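Gene 2 protein (Enterobacteria phage Sf6, PDB 5C12) serves as the large terminase subunit of the phage DNA-packaging machinery, this chain being its metal-binding nuclease domain. Local coordinates at residues S69-I74 with E204-K209; A32-K37 with S200-A205. The protein carries 1 engineered substitution. All blocks are in the same frame, centred on the assembly; numbering follows the deposited sequence.

Contact 1 of 2, residues S69-I74 with E204-K209; sequences SVVKRI and EAIGEK
Strand 70-77 runs past the C-terminal end of the short helix 203-206, and the two backbones draw closest at Arg73 and Ile206, whose CA atoms are 4.8 Å apart. The strand belongs to the mixed central sheet of an RNase H-like nuclease fold. It carries a classic beta bulge here, Lys72 and Arg73 both facing Ser65 of strand 61-67.

Ile206 does most of the work, lying across the strand with each branch in a different place. Its CG1 rests on the peptide after Lys72, 3.7 Å from Lys72 C. With chi2 nearly extended (167°), the chain runs on to set CD1 3.8 Å from Val71 CG1, the two side chains slanting across one another. The other branch packs against Ile74: Ile206 CG2 lies 3.9 Å from Ile74 CB, and these side chains run alongside each other in the same direction. One residue earlier, Ala205 CB meets Lys72 O at 3.5 Å.

Lys72 and Arg73 start away from the helix, and their charged ends both find Asp96, Arg73 through a salt bridge and Lys72 NZ by a hydrogen bond to the Asp96 backbone O. After Ile206 the helix breaks at Gly207, with phi at 97°, before helix 208-218 begins. At that break a water joins the two backbones, accepting from Ile74 N at 2.9 Å and donating to Ile206 O at 2.8 Å.

Contact 2 of 2, residues A32-K37 with S200-A205; sequences ATDAHK and SFDKEA
Ser200 OG and His36 ND1 share a 2.7 Å hydrogen bond, in the plane of the imidazole and at its edge, where a single parallel beta bridge pairs Phe201 with Thr33 just before a helix starts on each side. A chi1 of 70° sets His36 CG between its own backbone N and carbonyl carbon, which swings ND1 to the hydroxyl.

Phe201 makes the bridge: its N donates to Ala32 O at 2.9 Å, and its O accepts from Asp34 N at 2.8 Å. Ala32 O is gripped twice, since Ala35 N, closing a type II turn, comes from the opposite face of that carbonyl. The Phe201 ring packs CD2 against Ala32 CB and makes an edge-to-face contact with Phe215 of helix 208-218.

Asp202 N-caps helix 203-206, its OD1 accepting from Ala205 N, while a water links its OD2 to His36 NE2. Lys203 N then donates to Asp34 OD1 at 3.1 Å from above the carboxylate plane, while Lys203 NZ forms a salt bridge with Glu208. A second water donates to Asp34 OD1 and Asp202 OD1 and accepts from Lys37 NZ; this may offset the closeness of the two carboxylates. That water also accepts from Glu204 N at 3.0 Å.

Contacts 1 and 2 draw on one run, strand 200-201 leading into helix 203-206, and share Glu204 and Ala205; their centres lie about 7 Å apart. Strand 200-201 is the sheet's edge strand within this chain and lies parallel to strand 70-77, with probable hydrogen bonds from Val71 N to Ser200 O and from Ser200 N to Ser69 O, each 2.8 Å. Contact 2 joins the turn before helix 35-39 and that helix's first residues to the sheet margin, away from the metal site. Contact 1 is nearer to it: the Ile74 side chain touches Leu250 and lies about 10 Å from that of Asp252, a magnesium ligand, and about 13 Å from a bound magnesium ion.

Contact 1 of 2, residues S69-I74 with E204-K209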
ATOM      1  N   SER A  69       9.281   8.595   0.312  1.00  9.28           N
ATOM      2  CA  SER A  69       8.136   8.888  -0.516  1.00 11.43           C
ATOM      3  C   SER A  69       8.302   8.445  -1.975  1.00 12.25           C
ATOM      4  O   SER A  69       7.513   8.854  -2.821  1.00 13.75           O
ATOM      5  CB  SER A  69       7.844  10.400  -0.463  1.00 13.66           C
ATOM      6  OG  SER A  69       7.526  10.776   0.887  1.00 15.96           O
ATOM      7  N   VAL A  70       9.319   7.646  -2.276  1.00 10.59           N
ATOM      8  CA  VAL A  70       9.528   7.185  -3.661  1.00 10.09           C
ATOM      9  C   VAL A  70       9.332   5.679  -3.736  1.00 12.09           C
ATOM     10  O   VAL A  70      10.086   4.927  -3.122  1.00 11.93           O
ATOM     11  CB  VAL A  70      10.921   7.553  -4.193  1.00 12.36           C
ATOM     12  CG1 VAL A  70      11.062   7.081  -5.647  1.00 13.67           C
ATOM     13  CG2 VAL A  70      11.138   9.066  -4.119  1.00 11.85           C
ATOM     14  N   VAL A  71       8.303   5.242  -4.454  1.00 11.98           N
ATOM     15  CA  VAL A  71       8.039   3.817  -4.697  1.00  9.07           C
ATOM     16  C   VAL A  71       9.062   3.253  -5.705  1.00 11.04           C
ATOM     17  O   VAL A  71       9.250   3.814  -6.783  1.00 12.61           O
ATOM     18  CB  VAL A  71       6.595   3.601  -5.203  1.00 10.93           C
ATOM     19  CG1 VAL A  71       6.298   2.110  -5.439  1.00 12.24           C
ATOM     20  CG2 VAL A  71       5.573   4.178  -4.224  1.00 11.10           C
ATOM     21  N   LYS A  72       9.738   2.167  -5.344  1.00 10.88           N
ATOM     22  CA  LYS A  72      10.824   1.639  -6.158  1.00 13.36           C
ATOM     23  C   LYS A  72      10.592   0.237  -6.734  1.00 10.93           C
ATOM     24  O   LYS A  72      11.260  -0.138  -7.697  1.00 13.61           O
ATOM     25  CB  LYS A  72      12.149   1.705  -5.406  1.00 16.05           C
ATOM     26  CG  LYS A  72      12.257   0.833  -4.213  1.00 25.39           C
ATOM     27  CD  LYS A  72      13.674   0.875  -3.639  1.00 25.80           C
ATOM     28  CE  LYS A  72      13.787  -0.043  -2.432  1.00 24.53           C
ATOM     29  NZ  LYS A  72      15.172   0.016  -1.917  1.00 19.02           N
ATOM     30  N   ARG A  73       9.668  -0.535  -6.167  1.00 10.82           N
ATOM     31  CA  ARG A  73       9.351  -1.855  -6.687  1.00 10.78           C
ATOM     32  C   ARG A  73       7.887  -2.172  -6.522  1.00 11.36           C
ATOM     33  O   ARG A  73       7.295  -1.912  -5.467  1.00 10.97           O
ATOM     34  CB  ARG A  73      10.181  -2.974  -6.016  1.00 11.98           C
ATOM     35  CG  ARG A  73      10.100  -4.297  -6.769  1.00 13.73           C
ATOM     36  CD  ARG A  73      10.719  -5.468  -6.062  1.00 15.53           C
ATOM     37  NE  ARG A  73      12.120  -5.246  -5.742  1.00 17.00           N
ATOM     38  CZ  ARG A  73      13.135  -5.565  -6.530  1.00 21.39           C
ATOM     39  NH1 ARG A  73      12.916  -6.096  -7.719  1.00 22.41           N
ATOM     40  NH2 ARG A  73      14.372  -5.341  -6.127  1.00 21.90           N
ATOM     41  N   ILE A  74       7.307  -2.711  -7.582  1.00 12.02           N
ATOM     42  CA  ILE A  74       5.969  -3.306  -7.576  1.00 12.53           C
ATOM     43  C   ILE A  74       6.046  -4.646  -8.281  1.00 14.36           C
ATOM     44  O   ILE A  74       6.413  -4.736  -9.466  1.00 14.67           O
ATOM     45  CB  ILE A  74       4.936  -2.416  -8.323  1.00 13.06           C
ATOM     46  CG1 ILE A  74       4.792  -1.021  -7.680  1.00 12.16           C
ATOM     47  CG2 ILE A  74       3.620  -3.130  -8.454  1.00 13.12           C
ATOM     48  CD1 ILE A  74       4.143  -0.959  -6.300  1.00 10.52           C
ATOM     49  N   GLU A 204      11.375   4.120 -13.908  1.00 18.36           N
ATOM     50  CA  GLU A 204      12.490   3.324 -14.405  1.00 21.73           C
ATOM     51  C   GLU A 204      12.767   2.134 -13.493  1.00 20.48           C
ATOM     52  O   GLU A 204      13.040   1.042 -13.971  1.00 23.09           O
ATOM     53  CB  GLU A 204      13.752   4.168 -14.530  1.00 20.92           C
ATOM     54  CG  GLU A 204      14.895   3.432 -15.210  1.00 42.76           C
ATOM     55  CD  GLU A 204      16.125   4.300 -15.397  1.00 74.59           C
ATOM     56  OE1 GLU A 204      15.966   5.470 -15.805  1.00 60.57           O
ATOM     57  OE2 GLU A 204      17.246   3.813 -15.127  1.00 59.04           O
ATOM     58  N   ALA A 205      12.668   2.346 -12.181  1.00 17.52           N
ATOM     59  CA  ALA A 205      12.952   1.283 -11.219  1.00 15.72           C
ATOM     60  C   ALA A 205      11.844   0.243 -11.215  1.00 17.33           C
ATOM     61  O   ALA A 205      12.101  -0.960 -11.119  1.00 18.35           O
ATOM     62  CB  ALA A 205      13.123   1.882  -9.802  1.00 16.70           C
ATOM     63  N   ILE A 206      10.603   0.704 -11.298  1.00 16.67           N
ATOM     64  CA  ILE A 206       9.460  -0.178 -11.140  1.00 16.06           C
ATOM     65  C   ILE A 206       9.201  -0.954 -12.422  1.00 19.26           C
ATOM     66  O   ILE A 206       8.843  -2.127 -12.394  1.00 19.10           O
ATOM     67  CB  ILE A 206       8.195   0.614 -10.804  1.00 13.62           C
ATOM     68  CG1 ILE A 206       8.293   1.220  -9.394  1.00 14.30           C
ATOM     69  CG2 ILE A 206       6.973  -0.266 -10.936  1.00 13.80           C
ATOM     70  CD1 ILE A 206       7.228   2.258  -9.109  1.00 13.52           C
ATOM     71  N   GLY A 207       9.355  -0.262 -13.537  1.00 17.09           N
ATOM     72  CA  GLY A 207       9.056  -0.825 -14.849  1.00 20.24           C
ATOM     73  C   GLY A 207       7.668  -0.406 -15.285  1.00 22.10           C
ATOM     74  O   GLY A 207       6.722  -0.414 -14.497  1.00 18.34           O
ATOM     75  N   GLU A 208       7.538  -0.052 -16.552  1.00 19.35           N
ATOM     76  CA  GLU A 208       6.278   0.441 -17.087  1.00 21.68           C
ATOM     77  C   GLU A 208       5.130  -0.569 -16.952  1.00 20.34           C
ATOM     78  O   GLU A 208       4.017  -0.205 -16.584  1.00 20.62           O
ATOM     79  CB  GLU A 208       6.465   0.822 -18.557  1.00 28.62           C
ATOM     80  CG  GLU A 208       5.327   1.622 -19.115  1.00 33.45           C
ATOM     81  CD  GLU A 208       5.641   2.173 -20.493  1.00 38.84           C
ATOM     82  OE1 GLU A 208       6.443   1.535 -21.206  1.00 43.86           O
ATOM     83  OE2 GLU A 208       5.095   3.239 -20.846  1.00 50.44           O
ATOM     84  N   LYS A 209       5.403  -1.829 -17.256  1.00 22.25           N
ATOM     85  CA  LYS A 209       4.362  -2.861 -17.283  1.00 22.15           C
ATOM     86  C   LYS A 209       3.740  -3.030 -15.895  1.00 19.17           C
ATOM     87  O   LYS A 209       2.516  -3.004 -15.743  1.00 19.37           O
ATOM     88  CB  LYS A 209       4.962  -4.186 -17.765  1.00 26.56           C
ATOM     89  CG  LYS A 209       4.090  -5.404 -17.578  1.00 42.21           C
ATOM     90  CD  LYS A 209       3.069  -5.552 -18.673  1.00 44.50           C
ATOM     91  CE  LYS A 209       2.692  -7.017 -18.855  1.00 35.75           C
ATOM     92  NZ  LYS A 209       1.537  -7.181 -19.778  1.00 54.94           N
TER
HETATM   93  O   HOH W   1       9.009  -3.359  -9.876  1.00 16.24           O

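Contact 2 of 2, residues A32-K37 with S200-A205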
ATOM      1  N   ALA A  32       1.972  11.591 -10.449  1.00 14.24           N
ATOM      2  CA  ALA A  32       2.882  11.039  -9.467  1.00 12.76           C
ATOM      3  C   ALA A  32       4.000  10.216 -10.069  1.00 14.66           C
ATOM      4  O   ALA A  32       4.987   9.927  -9.393  1.00 13.67           O
ATOM      5  CB  ALA A  32       2.118  10.196  -8.470  1.00 12.02           C
ATOM      6  N   THR A  33       3.842   9.806 -11.316  1.00 13.44           N
ATOM      7  CA  THR A  33       4.897   9.072 -12.008  1.00 13.81           C
ATOM      8  C   THR A  33       6.092  10.001 -12.189  1.00 13.87           C
ATOM      9  O   THR A  33       5.962  11.072 -12.780  1.00 16.03           O
ATOM     10  CB  THR A  33       4.394   8.540 -13.355  1.00 15.65           C
ATOM     11  OG1 THR A  33       3.274   7.665 -13.118  1.00 17.00           O
ATOM     12  CG2 THR A  33       5.489   7.769 -14.071  1.00 18.94           C
ATOM     13  N   ASP A  34       7.221   9.608 -11.599  1.00 14.95           N
ATOM     14  CA  ASP A  34       8.447  10.403 -11.636  1.00 15.50           C
ATOM     15  C   ASP A  34       8.251  11.817 -11.074  1.00 15.33           C
ATOM     16  O   ASP A  34       8.962  12.753 -11.455  1.00 17.44           O
ATOM     17  CB  ASP A  34       9.020  10.446 -13.068  1.00 16.39           C
ATOM     18  CG  ASP A  34       9.666   9.142 -13.488  1.00 21.11           C
ATOM     19  OD1 ASP A  34      10.064   8.327 -12.614  1.00 18.31           O
ATOM     20  OD2 ASP A  34       9.803   8.937 -14.721  1.00 25.32           O
ATOM     21  N   ALA A  35       7.319  11.980 -10.136  1.00 16.01           N
ATOM     22  CA  ALA A  35       7.110  13.288  -9.531  1.00 14.21           C
ATOM     23  C   ALA A  35       8.378  13.809  -8.864  1.00 14.06           C
ATOM     24  O   ALA A  35       8.625  15.010  -8.862  1.00 16.09           O
ATOM     25  CB  ALA A  35       5.966  13.265  -8.516  1.00 13.14           C
ATOM     26  N   HIS A  36       9.148  12.920  -8.242  1.00 14.53           N
ATOM     27  CA  HIS A  36      10.379  13.355  -7.591  1.00 16.72           C
ATOM     28  C   HIS A  36      11.379  13.939  -8.597  1.00 17.64           C
ATOM     29  O   HIS A  36      12.104  14.882  -8.278  1.00 19.04           O
ATOM     30  CB  HIS A  36      11.013  12.240  -6.743  1.00 15.56           C
ATOM     31  CG  HIS A  36      11.606  11.110  -7.529  1.00 14.78           C
ATOM     32  ND1 HIS A  36      10.844  10.197  -8.227  1.00 18.20           N
ATOM     33  CD2 HIS A  36      12.895  10.719  -7.685  1.00 18.90           C
ATOM     34  CE1 HIS A  36      11.638   9.313  -8.806  1.00 22.66           C
ATOM     35  NE2 HIS A  36      12.887   9.611  -8.495  1.00 17.60           N
ATOM     36  N   LYS A  37      11.376  13.419  -9.821  1.00 15.10           N
ATOM     37  CA  LYS A  37      12.214  13.976 -10.871  1.00 17.25           C
ATOM     38  C   LYS A  37      11.652  15.283 -11.385  1.00 20.59           C
ATOM     39  O   LYS A  37      12.403  16.228 -11.627  1.00 22.95           O
ATOM     40  CB  LYS A  37      12.365  12.966 -12.008  1.00 18.32           C
ATOM     41  CG  LYS A  37      13.077  11.705 -11.585  1.00 20.30           C
ATOM     42  CD  LYS A  37      13.264  10.739 -12.730  1.00 22.56           C
ATOM     43  CE  LYS A  37      14.196   9.607 -12.333  1.00 28.56           C
ATOM     44  NZ  LYS A  37      14.439   8.670 -13.463  1.00 31.39           N
ATOM     45  N   SER A 200       5.882   9.475  -5.052  1.00 11.57           N
ATOM     46  CA  SER A 200       6.375   9.384  -6.415  1.00 12.02           C
ATOM     47  C   SER A 200       6.551   7.940  -6.827  1.00 13.15           C
ATOM     48  O   SER A 200       7.028   7.111  -6.048  1.00 12.99           O
ATOM     49  CB  SER A 200       7.705  10.118  -6.538  1.00 12.44           C
ATOM     50  OG  SER A 200       8.175  10.097  -7.882  1.00 14.38           O
ATOM     51  N   PHE A 201       6.191   7.614  -8.066  1.00 12.78           N
ATOM     52  CA  PHE A 201       6.537   6.318  -8.620  1.00 13.25           C
ATOM     53  C   PHE A 201       7.805   6.397  -9.471  1.00 12.24           C
ATOM     54  O   PHE A 201       7.850   7.093 -10.461  1.00 13.05           O
ATOM     55  CB  PHE A 201       5.381   5.744  -9.447  1.00 11.00           C
ATOM     56  CG  PHE A 201       4.120   5.580  -8.658  1.00 11.63           C
ATOM     57  CD1 PHE A 201       3.973   4.508  -7.802  1.00 11.89           C
ATOM     58  CD2 PHE A 201       3.092   6.505  -8.775  1.00 12.99           C
ATOM     59  CE1 PHE A 201       2.817   4.374  -7.045  1.00 12.11           C
ATOM     60  CE2 PHE A 201       1.951   6.379  -8.024  1.00 13.98           C
ATOM     61  CZ  PHE A 201       1.805   5.302  -7.170  1.00 13.57           C
ATOM     62  N   ASP A 202       8.850   5.704  -9.072  1.00 12.32           N
ATOM     63  CA  ASP A 202      10.072   5.669  -9.872  1.00 12.19           C
ATOM     64  C   ASP A 202       9.853   4.727 -11.055  1.00 16.14           C
ATOM     65  O   ASP A 202      10.021   3.514 -10.939  1.00 14.68           O
ATOM     66  CB  ASP A 202      11.236   5.233  -9.001  1.00 14.65           C
ATOM     67  CG  ASP A 202      12.574   5.352  -9.702  1.00 19.86           C
ATOM     68  OD1 ASP A 202      12.628   5.265 -10.943  1.00 18.95           O
ATOM     69  OD2 ASP A 202      13.583   5.506  -8.992  1.00 22.24           O
ATOM     70  N   LYS A 203       9.457   5.292 -12.189  1.00 13.84           N
ATOM     71  CA  LYS A 203       9.029   4.493 -13.315  1.00 14.91           C
ATOM     72  C   LYS A 203      10.152   3.600 -13.846  1.00 18.81           C
ATOM     73  O   LYS A 203       9.914   2.440 -14.174  1.00 18.91           O
ATOM     74  CB  LYS A 203       8.481   5.384 -14.442  1.00 17.42           C
ATOM     75  CG  LYS A 203       7.991   4.590 -15.666  1.00 21.77           C
ATOM     76  CD  LYS A 203       7.311   5.477 -16.692  1.00 30.72           C
ATOM     77  CE  LYS A 203       6.745   4.643 -17.834  1.00 39.32           C
ATOM     78  NZ  LYS A 203       6.030   5.472 -18.840  1.00 32.67           N
ATOM     79  N   GLU A 204      11.375   4.120 -13.908  1.00 18.36           N
ATOM     80  CA  GLU A 204      12.490   3.324 -14.405  1.00 21.73           C
ATOM     81  C   GLU A 204      12.767   2.134 -13.493  1.00 20.48           C
ATOM     82  O   GLU A 204      13.040   1.042 -13.971  1.00 23.09           O
ATOM     83  CB  GLU A 204      13.752   4.168 -14.530  1.00 20.92           C
ATOM     84  CG  GLU A 204      14.895   3.432 -15.210  1.00 42.76           C
ATOM     85  CD  GLU A 204      16.125   4.300 -15.397  1.00 74.59           C
ATOM     86  OE1 GLU A 204      15.966   5.470 -15.805  1.00 60.57           O
ATOM     87  OE2 GLU A 204      17.246   3.813 -15.127  1.00 59.04           O
ATOM     88  N   ALA A 205      12.668   2.346 -12.181  1.00 17.52           N
ATOM     89  CA  ALA A 205      12.952   1.283 -11.219  1.00 15.72           C
ATOM     90  C   ALA A 205      11.844   0.243 -11.215  1.00 17.33           C
ATOM     91  O   ALA A 205      12.101  -0.960 -11.119  1.00 18.35           O
ATOM     92  CB  ALA A 205      13.123   1.882  -9.802  1.00 16.70           C
TER
HETATM   93  O   HOH W   2      12.147   6.918 -13.031  1.00 20.72           O
HETATM   94  O   HOH W   3      15.008   7.896  -9.498  1.00 27.01           O
HETATM   95  O   HOH W   4      16.373   6.786 -13.015  1.00 35.35           O